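Local coordinates for protein tumor necrosis factor receptor superfamily member 16 (Rattus norvegicus, PDB 4F42) that binds neurotrophins such as nerve growth factor with low affinity and probably passes the signal inward through protein contacts of its intracellular death domain, at residues A[17-22]-A[77-82]; A[23-28]-A[46-51]; A[29-34]-A[71-76]; A[54-57]-A[61-64]. One frame throughout, in Å; residues are numbered along the deposited sequence.

Interaction 1 (A[17-22]-A[77-82]); sequences EKLLNG and ADIVES. With MNB (5-mercapto-2-nitro-benzoic acid), chain B.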
loop_
_atom_site.group_PDB
_atom_site.type_symbol
_atom_site.label_atom_id
_atom_site.label_comp_id
_atom_site.label_asym_id
_atom_site.label_seq_id
_atom_site.Cartn_x
_atom_site.Cartn_y
_atom_site.Cartn_z
ATOM N N GLU A 17 0.239 -0.598 -7.022
ATOM C CA GLU A 17 -1.229 -0.533 -7.018
ATOM C C GLU A 17 -1.883 -1.732 -7.704
ATOM O O GLU A 17 -2.887 -2.256 -7.226
ATOM C CB GLU A 17 -1.710 0.753 -7.692
ATOM C CG GLU A 17 -1.621 1.990 -6.823
ATOM C CD GLU A 17 -1.800 3.272 -7.614
ATOM O OE1 GLU A 17 -2.413 3.226 -8.695
ATOM O OE2 GLU A 17 -1.322 4.330 -7.155
ATOM N N LYS A 18 -1.310 -2.149 -8.830
ATOM C CA LYS A 18 -1.820 -3.282 -9.598
ATOM C C LYS A 18 -1.784 -4.558 -8.767
ATOM O O LYS A 18 -2.719 -5.338 -8.796
ATOM C CB LYS A 18 -1.018 -3.466 -10.887
ATOM C CG LYS A 18 -1.686 -4.370 -11.928
ATOM C CD LYS A 18 -2.543 -3.570 -12.911
ATOM C CE LYS A 18 -3.066 -4.448 -14.052
ATOM N NZ LYS A 18 -2.008 -4.769 -15.060
ATOM N N LEU A 19 -0.706 -4.746 -8.016
ATOM C CA LEU A 19 -0.505 -5.965 -7.234
ATOM C C LEU A 19 -1.379 -6.011 -5.993
ATOM O O LEU A 19 -1.613 -7.087 -5.432
ATOM C CB LEU A 19 0.980 -6.134 -6.861
ATOM C CG LEU A 19 1.894 -6.505 -8.033
ATOM C CD1 LEU A 19 3.351 -6.292 -7.662
ATOM C CD2 LEU A 19 1.649 -7.939 -8.506
ATOM N N LEU A 20 -1.853 -4.838 -5.573
ATOM C CA LEU A 20 -2.716 -4.722 -4.398
ATOM C C LEU A 20 -4.210 -4.722 -4.742
ATOM O O LEU A 20 -5.051 -4.398 -3.896
ATOM C CB LEU A 20 -2.337 -3.491 -3.573
ATOM C CG LEU A 20 -0.890 -3.418 -3.076
ATOM C CD1 LEU A 20 -0.603 -2.062 -2.438
ATOM C CD2 LEU A 20 -0.578 -4.551 -2.124
ATOM N N ASN A 21 -4.521 -5.112 -5.980
ATOM C CA ASN A 21 -5.891 -5.250 -6.472
ATOM C C ASN A 21 -6.702 -6.283 -5.695
ATOM O O ASN A 21 -6.153 -7.036 -4.882
ATOM C CB ASN A 21 -5.913 -5.571 -7.987
ATOM C CG ASN A 21 -5.338 -6.961 -8.324
ATOM O OD1 ASN A 21 -5.787 -7.989 -7.806
ATOM N ND2 ASN A 21 -4.360 -6.987 -9.228
ATOM N N GLY A 22 -8.008 -6.317 -5.960
ATOM C CA GLY A 22 -8.918 -7.215 -5.259
ATOM C C GLY A 22 -9.072 -6.675 -3.861
ATOM O O GLY A 22 -9.313 -5.479 -3.687
ATOM N N ALA A 77 4.784 -11.983 0.823
ATOM C CA ALA A 77 6.153 -11.829 0.346
ATOM C C ALA A 77 6.249 -12.001 -1.177
ATOM O O ALA A 77 7.148 -11.435 -1.807
ATOM C CB ALA A 77 7.084 -12.789 1.065
ATOM N N ASP A 78 5.310 -12.750 -1.767
ATOM C CA ASP A 78 5.226 -12.880 -3.236
ATOM C C ASP A 78 5.139 -11.520 -3.955
ATOM O O ASP A 78 5.761 -11.329 -5.006
ATOM C CB ASP A 78 4.070 -13.806 -3.661
ATOM C CG ASP A 78 2.699 -13.251 -3.294
ATOM O OD1 ASP A 78 2.439 -13.047 -2.091
ATOM O OD2 ASP A 78 1.877 -13.023 -4.209
ATOM N N ILE A 79 4.398 -10.572 -3.375
ATOM C CA ILE A 79 4.339 -9.207 -3.915
ATOM C C ILE A 79 5.689 -8.486 -3.749
ATOM O O ILE A 79 6.140 -7.781 -4.654
ATOM C CB ILE A 79 3.183 -8.372 -3.300
ATOM C CG1 ILE A 79 1.832 -9.059 -3.539
ATOM C CG2 ILE A 79 3.181 -6.942 -3.874
ATOM C CD1 ILE A 79 0.608 -8.275 -3.012
ATOM N N VAL A 80 6.335 -8.689 -2.603
ATOM C CA VAL A 80 7.657 -8.108 -2.348
ATOM C C VAL A 80 8.679 -8.670 -3.347
ATOM O O VAL A 80 9.445 -7.913 -3.947
ATOM C CB VAL A 80 8.119 -8.321 -0.872
ATOM C CG1 VAL A 80 9.475 -7.697 -0.628
ATOM C CG2 VAL A 80 7.109 -7.741 0.097
ATOM N N GLU A 81 8.657 -9.988 -3.549
ATOM C CA GLU A 81 9.527 -10.653 -4.528
ATOM C C GLU A 81 9.285 -10.097 -5.935
ATOM O O GLU A 81 10.236 -9.766 -6.651
ATOM C CB GLU A 81 9.330 -12.186 -4.523
ATOM C CG GLU A 81 9.594 -12.921 -3.189
ATOM C CD GLU A 81 11.063 -12.867 -2.714
ATOM O OE1 GLU A 81 11.935 -12.410 -3.491
ATOM O OE2 GLU A 81 11.344 -13.280 -1.551
ATOM N N SER A 82 8.011 -9.978 -6.306
ATOM C CA SER A 82 7.608 -9.527 -7.639
ATOM C C SER A 82 8.023 -8.088 -7.951
ATOM O O SER A 82 8.368 -7.759 -9.092
ATOM C CB SER A 82 6.095 -9.689 -7.810
ATOM O OG SER A 82 5.670 -9.234 -9.080
HETATM C C6 MNB B . -7.222 0.985 -10.620
HETATM C C1 MNB B . -6.029 0.301 -10.830
HETATM C C2 MNB B . -4.733 1.062 -10.885
HETATM C C3 MNB B . -4.791 2.448 -10.718
HETATM C C4 MNB B . -6.016 3.081 -10.511
HETATM C C5 MNB B . -7.215 2.365 -10.460
HETATM S S5 MNB B . -8.686 3.187 -10.224
HETATM C C10 MNB B . -6.123 -1.184 -10.989
HETATM O O12 MNB B . -5.776 -1.704 -12.070
HETATM O O11 MNB B . -6.566 -1.861 -10.036
HETATM N N7 MNB B . -3.469 0.446 -11.099
HETATM O O9 MNB B . -2.497 1.093 -11.497
HETATM O O8 MNB B . -3.321 -0.746 -10.898
#
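L19 and I79 meet flank to flank, their side chains sliding past each other in opposite directions where the two backbones come closest, at 6.7 Å between the CA atoms. The touching branch of I79 is CG2, which sits 3.8 Å from L19 CB and also meets L19 CD1. The longer arm of I79 does something different. With CG1 anti to the carbonyl carbon and the chain then fully extended (chi2 -178°), CD1 is carried to the end of helix 10-19, 3.5 Å from L19 O. There it also touches L20 CD2 at 4.0 Å, and these two side chains cross at about a right angle. One turn beyond I79, S82 OG comes within 4.0 Å of L19 CD1, a contact at the exposed margin. L20 is the first residue to leave helical geometry, and its buried side chain also packs on L28, V49, L53 and L71. E17 and K18 instead approach a bound 5-mercapto-2-nitro-benzoic acid, with K18 N 3.2 Å from its nitro oxygen O8. The pairing of the end of helix 10-19 with helix 77-84 brings the first and last helices together, as is characteristic of the six-helix death domain fold.

Interaction 2 (A[23-28]-A[46-51]); sequences DTWRHL and ACPVRA. With MNB (5-mercapto-2-nitro-benzoic acid), chain B.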
loop_
_atom_site.group_PDB
_atom_site.type_symbol
_atom_site.label_atom_id
_atom_site.label_comp_id
_atom_site.label_asym_id
_atom_site.label_seq_id
_atom_site.Cartn_x
_atom_site.Cartn_y
_atom_site.Cartn_z
ATOM N N ASP A 23 -8.896 -7.548 -2.870
ATOM C CA ASP A 23 -8.985 -7.153 -1.466
ATOM C C ASP A 23 -7.632 -6.995 -0.768
ATOM O O ASP A 23 -7.582 -6.672 0.419
ATOM C CB ASP A 23 -9.866 -8.130 -0.685
ATOM C CG ASP A 23 -11.280 -8.221 -1.247
ATOM O OD1 ASP A 23 -12.010 -7.197 -1.236
ATOM O OD2 ASP A 23 -11.653 -9.333 -1.697
ATOM N N THR A 24 -6.541 -7.200 -1.496
ATOM C CA THR A 24 -5.208 -7.133 -0.896
ATOM C C THR A 24 -4.938 -5.783 -0.210
ATOM O O THR A 24 -4.322 -5.737 0.862
ATOM C CB THR A 24 -4.107 -7.474 -1.920
ATOM O OG1 THR A 24 -4.498 -8.633 -2.671
ATOM C CG2 THR A 24 -2.804 -7.777 -1.217
ATOM N N TRP A 25 -5.427 -4.694 -0.807
ATOM C CA TRP A 25 -5.254 -3.358 -0.228
ATOM C C TRP A 25 -5.927 -3.244 1.144
ATOM O O TRP A 25 -5.400 -2.585 2.046
ATOM C CB TRP A 25 -5.750 -2.263 -1.182
ATOM C CG TRP A 25 -7.237 -2.206 -1.352
ATOM C CD1 TRP A 25 -7.994 -2.971 -2.189
ATOM C CD2 TRP A 25 -8.151 -1.338 -0.665
ATOM N NE1 TRP A 25 -9.317 -2.635 -2.070
ATOM C CE2 TRP A 25 -9.443 -1.631 -1.145
ATOM C CE3 TRP A 25 -8.001 -0.335 0.304
ATOM C CZ2 TRP A 25 -10.581 -0.963 -0.688
ATOM C CZ3 TRP A 25 -9.133 0.324 0.762
ATOM C CH2 TRP A 25 -10.405 0.005 0.267
ATOM N N ARG A 26 -7.079 -3.895 1.294
ATOM C CA ARG A 26 -7.767 -3.963 2.591
ATOM C C ARG A 26 -6.924 -4.696 3.645
ATOM O O ARG A 26 -6.777 -4.221 4.768
ATOM C CB ARG A 26 -9.150 -4.609 2.446
ATOM C CG ARG A 26 -10.052 -3.928 1.403
ATOM C CD ARG A 26 -11.456 -4.523 1.374
ATOM N NE ARG A 26 -12.073 -4.406 2.696
ATOM C CZ ARG A 26 -12.948 -3.462 3.048
ATOM N NH1 ARG A 26 -13.356 -2.549 2.168
ATOM N NH2 ARG A 26 -13.425 -3.444 4.285
ATOM N N HIS A 27 -6.357 -5.838 3.272
ATOM C CA HIS A 27 -5.517 -6.620 4.181
ATOM C C HIS A 27 -4.305 -5.792 4.607
ATOM O O HIS A 27 -3.971 -5.723 5.792
ATOM C CB HIS A 27 -5.081 -7.946 3.528
ATOM C CG HIS A 27 -6.199 -8.683 2.847
ATOM N ND1 HIS A 27 -6.010 -9.434 1.706
ATOM C CD2 HIS A 27 -7.522 -8.764 3.135
ATOM C CE1 HIS A 27 -7.165 -9.959 1.332
ATOM N NE2 HIS A 27 -8.097 -9.569 2.184
ATOM N N LEU A 28 -3.680 -5.140 3.628
ATOM C CA LEU A 28 -2.526 -4.272 3.870
ATOM C C LEU A 28 -2.871 -3.088 4.764
ATOM O O LEU A 28 -2.140 -2.783 5.709
ATOM C CB LEU A 28 -1.939 -3.786 2.544
ATOM C CG LEU A 28 -0.853 -2.721 2.574
ATOM C CD1 LEU A 28 0.406 -3.271 3.217
ATOM C CD2 LEU A 28 -0.570 -2.266 1.159
ATOM N N ALA A 46 -12.493 6.500 -6.538
ATOM C CA ALA A 46 -12.349 5.802 -7.819
ATOM C C ALA A 46 -11.227 4.761 -7.728
ATOM O O ALA A 46 -11.367 3.647 -8.226
ATOM C CB ALA A 46 -12.085 6.794 -8.954
ATOM N N CYS A 47 -10.122 5.137 -7.082
ATOM C CA CYS A 47 -9.005 4.226 -6.846
ATOM C C CYS A 47 -8.736 4.088 -5.354
ATOM O O CYS A 47 -7.973 4.868 -4.785
ATOM C CB CYS A 47 -7.762 4.721 -7.571
ATOM S SG CYS A 47 -8.082 5.174 -9.297
ATOM N N PRO A 48 -9.372 3.096 -4.709
ATOM C CA PRO A 48 -9.227 2.932 -3.264
ATOM C C PRO A 48 -7.780 2.678 -2.828
ATOM O O PRO A 48 -7.339 3.265 -1.838
ATOM C CB PRO A 48 -10.128 1.739 -2.949
ATOM C CG PRO A 48 -11.110 1.697 -4.074
ATOM C CD PRO A 48 -10.335 2.134 -5.275
ATOM N N VAL A 49 -7.053 1.840 -3.563
ATOM C CA VAL A 49 -5.646 1.571 -3.249
ATOM C C VAL A 49 -4.818 2.859 -3.300
ATOM O O VAL A 49 -4.129 3.199 -2.343
ATOM C CB VAL A 49 -4.999 0.524 -4.204
ATOM C CG1 VAL A 49 -3.761 -0.054 -3.558
ATOM C CG2 VAL A 49 -5.982 -0.603 -4.557
ATOM N N ARG A 50 -4.900 3.572 -4.420
ATOM C CA ARG A 50 -4.177 4.829 -4.589
ATOM C C ARG A 50 -4.531 5.854 -3.502
ATOM O O ARG A 50 -3.646 6.523 -2.958
ATOM C CB ARG A 50 -4.448 5.413 -5.971
ATOM C CG ARG A 50 -3.799 6.765 -6.214
ATOM C CD ARG A 50 -4.016 7.194 -7.643
ATOM N NE ARG A 50 -3.404 6.262 -8.591
ATOM C CZ ARG A 50 -3.508 6.350 -9.917
ATOM N NH1 ARG A 50 -4.214 7.333 -10.481
ATOM N NH2 ARG A 50 -2.898 5.446 -10.685
ATOM N N ALA A 51 -5.823 5.964 -3.200
ATOM C CA ALA A 51 -6.314 6.853 -2.140
ATOM C C ALA A 51 -5.741 6.485 -0.764
ATOM O O ALA A 51 -5.351 7.367 -0.004
ATOM C CB ALA A 51 -7.851 6.855 -2.111
HETATM C C6 MNB B . -7.222 0.985 -10.620
HETATM C C1 MNB B . -6.029 0.301 -10.830
HETATM C C2 MNB B . -4.733 1.062 -10.885
HETATM C C3 MNB B . -4.791 2.448 -10.718
HETATM C C4 MNB B . -6.016 3.081 -10.511
HETATM C C5 MNB B . -7.215 2.365 -10.460
HETATM S S5 MNB B . -8.686 3.187 -10.224
HETATM C C10 MNB B . -6.123 -1.184 -10.989
HETATM O O12 MNB B . -5.776 -1.704 -12.070
HETATM O O11 MNB B . -6.566 -1.861 -10.036
HETATM N N7 MNB B . -3.469 0.446 -11.099
HETATM O O9 MNB B . -2.497 1.093 -11.497
HETATM O O8 MNB B . -3.321 -0.746 -10.898
#
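R50 NH2 is gripped by two carboxylates, forming salt bridges with E14 OE1 and with E17 OE1. This places the guanidinium of R50 where one of its faces lies against bound 5-mercapto-2-nitro-benzoic acid, whose C4 stands 3.9 Å above the plane. The contact between the two segments is made by the neighbouring residues P48 and V49, which pack on W25. P48 CB sits over one face of the indole, 3.8 Å from the centroid of the six-membered ring and 20° off its normal, which meets the geometry of a CH-pi contact. V49 takes the root of the same side chain: both its methyl groups approach W25 CB, CG2 at 3.8 Å. The first torsion of W25 sets CG between its backbone N and carbonyl carbon (chi1 71°), turning the ring toward the start of helix 48-56. Helices 24-32 and 48-56 are thereby joined inside the death domain's helical bundle, with W25 also touching I39 of helix 36-41. On the opposite face of the indole lies R26 CG, 3.5 Å above its plane, so the ring is sandwiched between aliphatic groups. The far end of R26 forms a salt bridge from NH2 to D40 OD1.

Interaction 3 (A[29-34]-A[71-76]); sequences AGELGY and LRRIQR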
loop_
_atom_site.group_PDB
_atom_site.type_symbol
_atom_site.label_atom_id
_atom_site.label_comp_id
_atom_site.label_asym_id
_atom_site.label_seq_id
_atom_site.Cartn_x
_atom_site.Cartn_y
_atom_site.Cartn_z
ATOM N N ALA A 29 -3.984 -2.423 4.466
ATOM C CA ALA A 29 -4.421 -1.292 5.261
ATOM C C ALA A 29 -4.589 -1.697 6.727
ATOM O O ALA A 29 -4.161 -0.971 7.620
ATOM C CB ALA A 29 -5.689 -0.722 4.712
ATOM N N GLY A 30 -5.187 -2.866 6.966
ATOM C CA GLY A 30 -5.289 -3.423 8.314
ATOM C C GLY A 30 -3.941 -3.454 9.013
ATOM O O GLY A 30 -3.813 -2.993 10.147
ATOM N N GLU A 31 -2.934 -3.984 8.315
ATOM C CA GLU A 31 -1.558 -4.065 8.810
ATOM C C GLU A 31 -0.931 -2.687 9.061
ATOM O O GLU A 31 -0.152 -2.510 9.999
ATOM C CB GLU A 31 -0.704 -4.886 7.833
ATOM C CG GLU A 31 0.767 -5.062 8.202
ATOM C CD GLU A 31 1.003 -5.703 9.571
ATOM O OE1 GLU A 31 0.163 -6.515 10.039
ATOM O OE2 GLU A 31 2.059 -5.402 10.176
ATOM N N LEU A 32 -1.281 -1.714 8.225
ATOM C CA LEU A 32 -0.778 -0.346 8.382
ATOM C C LEU A 32 -1.493 0.416 9.515
ATOM O O LEU A 32 -1.121 1.546 9.857
ATOM C CB LEU A 32 -0.849 0.409 7.053
ATOM C CG LEU A 32 -0.017 -0.126 5.879
ATOM C CD1 LEU A 32 -0.384 0.624 4.618
ATOM C CD2 LEU A 32 1.471 0.000 6.151
ATOM N N GLY A 33 -2.500 -0.220 10.106
ATOM C CA GLY A 33 -3.143 0.289 11.315
ATOM C C GLY A 33 -4.471 1.010 11.122
ATOM O O GLY A 33 -4.919 1.713 12.025
ATOM N N TYR A 34 -5.094 0.835 9.957
ATOM C CA TYR A 34 -6.388 1.430 9.646
ATOM C C TYR A 34 -7.536 0.555 10.139
ATOM O O TYR A 34 -7.550 -0.645 9.889
ATOM C CB TYR A 34 -6.527 1.606 8.132
ATOM C CG TYR A 34 -5.683 2.698 7.537
ATOM C CD1 TYR A 34 -6.176 3.991 7.428
ATOM C CD2 TYR A 34 -4.391 2.437 7.067
ATOM C CE1 TYR A 34 -5.412 5.008 6.877
ATOM C CE2 TYR A 34 -3.604 3.456 6.515
ATOM C CZ TYR A 34 -4.131 4.733 6.421
ATOM O OH TYR A 34 -3.395 5.752 5.892
ATOM N N LEU A 71 3.871 -5.914 3.943
ATOM C CA LEU A 71 3.467 -6.976 3.028
ATOM C C LEU A 71 3.969 -8.347 3.458
ATOM O O LEU A 71 3.221 -9.319 3.386
ATOM C CB LEU A 71 3.898 -6.664 1.591
ATOM C CG LEU A 71 3.146 -5.538 0.878
ATOM C CD1 LEU A 71 3.909 -5.068 -0.378
ATOM C CD2 LEU A 71 1.716 -5.959 0.518
ATOM N N ARG A 72 5.227 -8.437 3.881
ATOM C CA ARG A 72 5.746 -9.667 4.474
ATOM C C ARG A 72 4.865 -10.123 5.636
ATOM O O ARG A 72 4.601 -11.305 5.786
ATOM C CB ARG A 72 7.177 -9.476 4.990
ATOM C CG ARG A 72 8.246 -9.257 3.901
ATOM C CD ARG A 72 9.685 -9.268 4.462
ATOM N NE ARG A 72 9.904 -8.225 5.463
ATOM C CZ ARG A 72 9.726 -8.391 6.771
ATOM N NH1 ARG A 72 9.352 -9.564 7.250
ATOM N NH2 ARG A 72 9.931 -7.381 7.605
ATOM N N ARG A 73 4.401 -9.173 6.443
ATOM C CA ARG A 73 3.651 -9.484 7.654
ATOM C C ARG A 73 2.257 -10.048 7.411
ATOM O O ARG A 73 1.774 -10.832 8.217
ATOM C CB ARG A 73 3.596 -8.275 8.583
ATOM C CG ARG A 73 4.861 -8.119 9.379
ATOM C CD ARG A 73 5.197 -6.666 9.557
ATOM N NE ARG A 73 6.200 -6.467 10.589
ATOM C CZ ARG A 73 6.594 -5.277 11.025
ATOM N NH1 ARG A 73 6.066 -4.175 10.500
ATOM N NH2 ARG A 73 7.514 -5.186 11.984
ATOM N N ILE A 74 1.615 -9.647 6.317
ATOM C CA ILE A 74 0.357 -10.272 5.899
ATOM C C ILE A 74 0.604 -11.513 5.011
ATOM O O ILE A 74 -0.287 -11.958 4.289
ATOM C CB ILE A 74 -0.615 -9.266 5.194
ATOM C CG1 ILE A 74 0.020 -8.659 3.944
ATOM C CG2 ILE A 74 -1.114 -8.193 6.174
ATOM C CD1 ILE A 74 -0.967 -7.983 3.030
ATOM N N GLN A 75 1.817 -12.066 5.078
ATOM C CA GLN A 75 2.222 -13.246 4.277
ATOM C C GLN A 75 2.071 -13.027 2.777
ATOM O O GLN A 75 1.667 -13.940 2.055
ATOM C CB GLN A 75 1.478 -14.542 4.673
ATOM C CG GLN A 75 1.047 -14.672 6.146
ATOM C CD GLN A 75 2.209 -14.762 7.123
ATOM O OE1 GLN A 75 3.314 -15.199 6.768
ATOM N NE2 GLN A 75 1.962 -14.355 8.371
ATOM N N ARG A 76 2.391 -11.824 2.310
ATOM C CA ARG A 76 2.401 -11.546 0.879
ATOM C C ARG A 76 3.809 -11.172 0.422
ATOM O O ARG A 76 4.012 -10.179 -0.278
ATOM C CB ARG A 76 1.381 -10.469 0.506
ATOM C CG ARG A 76 -0.090 -10.828 0.753
ATOM C CD ARG A 76 -0.639 -11.974 -0.126
ATOM N NE ARG A 76 -0.247 -11.911 -1.546
ATOM C CZ ARG A 76 -1.038 -11.523 -2.548
ATOM N NH1 ARG A 76 -2.291 -11.144 -2.318
ATOM N NH2 ARG A 76 -0.576 -11.524 -3.796
HETATM O O HOH W 1 3.743 -3.783 9.596
#
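E31 is the residue most buried by this contact, and it meets R73 and I74 with different parts of its side chain. Its root is apolar: E31 CB rests 3.7 Å from I74 CG2, the two side chains sliding past each other in opposite directions. Its head lies across R73 at about a right angle. CG stands anti to the backbone N (chi1 180°) and the chain then bends at chi2, which sets the carboxylate against the aliphatic part of the arginine, with E31 OE2 3.4 Å from R73 CD. The charged ends do not form a direct salt bridge. E31 OE2 is 4.2 Å from R73 NH1 and lies well out of the guanidinium plane, and the two planar groups are 50° apart, so any direct attraction is probably electrostatic only, with no N-H pointed at the oxygen. A water modelled between OE2 and NH1 would bridge them, but both of its bonds are unusually short and its exact place is doubtful. This surface contact joins the last turns of helices 24-32 and 64-73 in the death domain. Each helix ends in a Schellman motif: G33, at positive phi, closes the first with Y34 N bonded to A29 O, and Q75 closes the second with R76 N bonded to L71 O at 2.8 Å. Just past the second helix, I74 also packs on H27, while E31 reaches A70 one turn before I74.

Interaction 4 (A[54-57]-A[61-64]); sequences ASWG and SATL. With MNB (5-mercapto-2-nitro-benzoic acid), chain C.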
loop_
_atom_site.group_PDB
_atom_site.type_symbol
_atom_site.label_atom_id
_atom_site.label_comp_id
_atom_site.label_asym_id
_atom_site.label_seq_id
_atom_site.Cartn_x
_atom_site.Cartn_y
_atom_site.Cartn_z
ATOM N N ALA A 54 -1.896 7.243 -0.716
ATOM C CA ALA A 54 -1.698 8.696 -0.711
ATOM C C ALA A 54 -1.916 9.260 0.686
ATOM O O ALA A 54 -1.195 10.160 1.119
ATOM C CB ALA A 54 -2.641 9.365 -1.690
ATOM N N SER A 55 -2.927 8.733 1.372
ATOM C CA SER A 55 -3.214 9.093 2.755
ATOM C C SER A 55 -2.085 8.598 3.665
ATOM O O SER A 55 -1.447 9.401 4.350
ATOM C CB SER A 55 -4.569 8.516 3.182
ATOM O OG SER A 55 -4.694 8.462 4.594
ATOM N N TRP A 56 -1.842 7.283 3.655
ATOM C CA TRP A 56 -0.739 6.666 4.407
ATOM C C TRP A 56 0.596 7.369 4.126
ATOM O O TRP A 56 1.315 7.750 5.051
ATOM C CB TRP A 56 -0.637 5.165 4.078
ATOM C CG TRP A 56 0.545 4.480 4.706
ATOM C CD1 TRP A 56 0.692 4.141 6.029
ATOM C CD2 TRP A 56 1.746 4.060 4.049
ATOM N NE1 TRP A 56 1.906 3.538 6.229
ATOM C CE2 TRP A 56 2.577 3.477 5.033
ATOM C CE3 TRP A 56 2.202 4.117 2.728
ATOM C CZ2 TRP A 56 3.842 2.950 4.729
ATOM C CZ3 TRP A 56 3.457 3.600 2.426
ATOM C CH2 TRP A 56 4.262 3.022 3.419
ATOM N N GLY A 57 0.889 7.553 2.839
ATOM C CA GLY A 57 2.132 8.153 2.360
ATOM C C GLY A 57 2.407 9.562 2.840
ATOM O O GLY A 57 3.529 10.066 2.689
ATOM N N SER A 61 7.123 8.397 8.117
ATOM C CA SER A 61 7.560 7.017 8.269
ATOM C C SER A 61 6.951 6.089 7.203
ATOM O O SER A 61 7.047 4.863 7.306
ATOM C CB SER A 61 7.184 6.522 9.664
ATOM O OG SER A 61 5.804 6.754 9.889
ATOM N N ALA A 62 6.319 6.683 6.194
ATOM C CA ALA A 62 5.743 5.935 5.088
ATOM C C ALA A 62 6.778 5.710 3.989
ATOM O O ALA A 62 6.696 6.297 2.911
ATOM C CB ALA A 62 4.512 6.643 4.549
ATOM N N THR A 63 7.751 4.851 4.281
ATOM C CA THR A 63 8.803 4.497 3.338
ATOM C C THR A 63 8.413 3.272 2.524
ATOM O O THR A 63 7.537 2.501 2.921
ATOM C CB THR A 63 10.119 4.166 4.073
ATOM O OG1 THR A 63 9.870 3.155 5.061
ATOM C CG2 THR A 63 10.706 5.415 4.752
ATOM N N LEU A 64 9.084 3.075 1.397
ATOM C CA LEU A 64 8.934 1.840 0.639
ATOM C C LEU A 64 9.189 0.600 1.501
ATOM O O LEU A 64 8.420 -0.361 1.442
ATOM C CB LEU A 64 9.839 1.831 -0.592
ATOM C CG LEU A 64 9.763 0.583 -1.484
ATOM C CD1 LEU A 64 8.352 0.316 -2.029
ATOM C CD2 LEU A 64 10.760 0.679 -2.607
HETATM C C6 MNB C . 12.702 -2.103 -5.196
HETATM C C1 MNB C . 11.896 -1.113 -5.754
HETATM C C2 MNB C . 10.412 -1.167 -5.527
HETATM C C3 MNB C . 9.893 -2.203 -4.753
HETATM C C4 MNB C . 10.742 -3.162 -4.222
HETATM C C5 MNB C . 12.117 -3.116 -4.437
HETATM S S5 MNB C . 13.075 -4.328 -3.741
HETATM C C10 MNB C . 12.546 -0.039 -6.576
HETATM O O12 MNB C . 12.727 -0.273 -7.786
HETATM O O11 MNB C . 12.893 1.046 -6.055
HETATM N N7 MNB C . 9.516 -0.209 -6.041
HETATM O O9 MNB C . 8.314 -0.418 -6.026
HETATM O O8 MNB C . 9.912 0.855 -6.488
HETATM O O HOH W 2 5.345 8.241 1.586
#
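The chain reverses between helix 48-56 and helix 64-73, bringing G57 and A62 within 5.0 Å of each other at their CA atoms, and A62 is the centre of an inverse gamma turn whose T63 N to S61 O bond is weak. Onto this bend W56 lays its indole. A62 CB lies almost exactly above the centre of the six-membered ring, 3.5 Å from the centroid and 3° off the normal, with A62 CA over the same face beside it, so the residue lies flat along the indole while its methyl makes a CH-pi contact. CG anti to the backbone N (chi1 175°) carries the indole out to this side of the chain. T63 O approaches differently, at the ring edge near its plane, 3.4 Å from W56 CH2. The methyl of A62 is also enclosed by backbone, with W56 O 3.4 Å and G57 CA 3.6 Å from A62 CB. A water donates to both G57 O, at 2.8 Å, and A62 O, tying the two sides of the turn together. In the death domain fold this connection leads from one bundle helix to the next, and T63 is the N-cap of helix 64-73, its OG1 bonded to A66 N. W56 also touches Y5 and Y34, and A62 shares a backbone hydrogen bond with Y5, so the N-terminal stretch joins the same packing. L64, directed away from W56, belongs to a second site for 5-mercapto-2-nitro-benzoic acid, together with residues such as L8, K12 and L83; its CD2 comes 3.5 Å from ligand atom C2.

From the N terminus, helix 10-19 ends in segment 17-22, which waits for the last helix to close interaction 1, so that its loop spans all the other contacts. Interaction 2 closes early, when segment 46-51 returns to 23-28. Interaction 4 follows it in series on the same helix 48-56, joining 54-57 to 61-64 across a short turn. Interaction 3 opens at 29-34, within the span of interaction 2, and closes at 71-76, so these two cross, while interaction 4 nests within interaction 3. Side chains at the end of helix 10-19 join interaction 1 to interactions 2 and 3; Y34 and L32 link interaction 3 to interaction 4, which lies across the chain's centre from interaction 1.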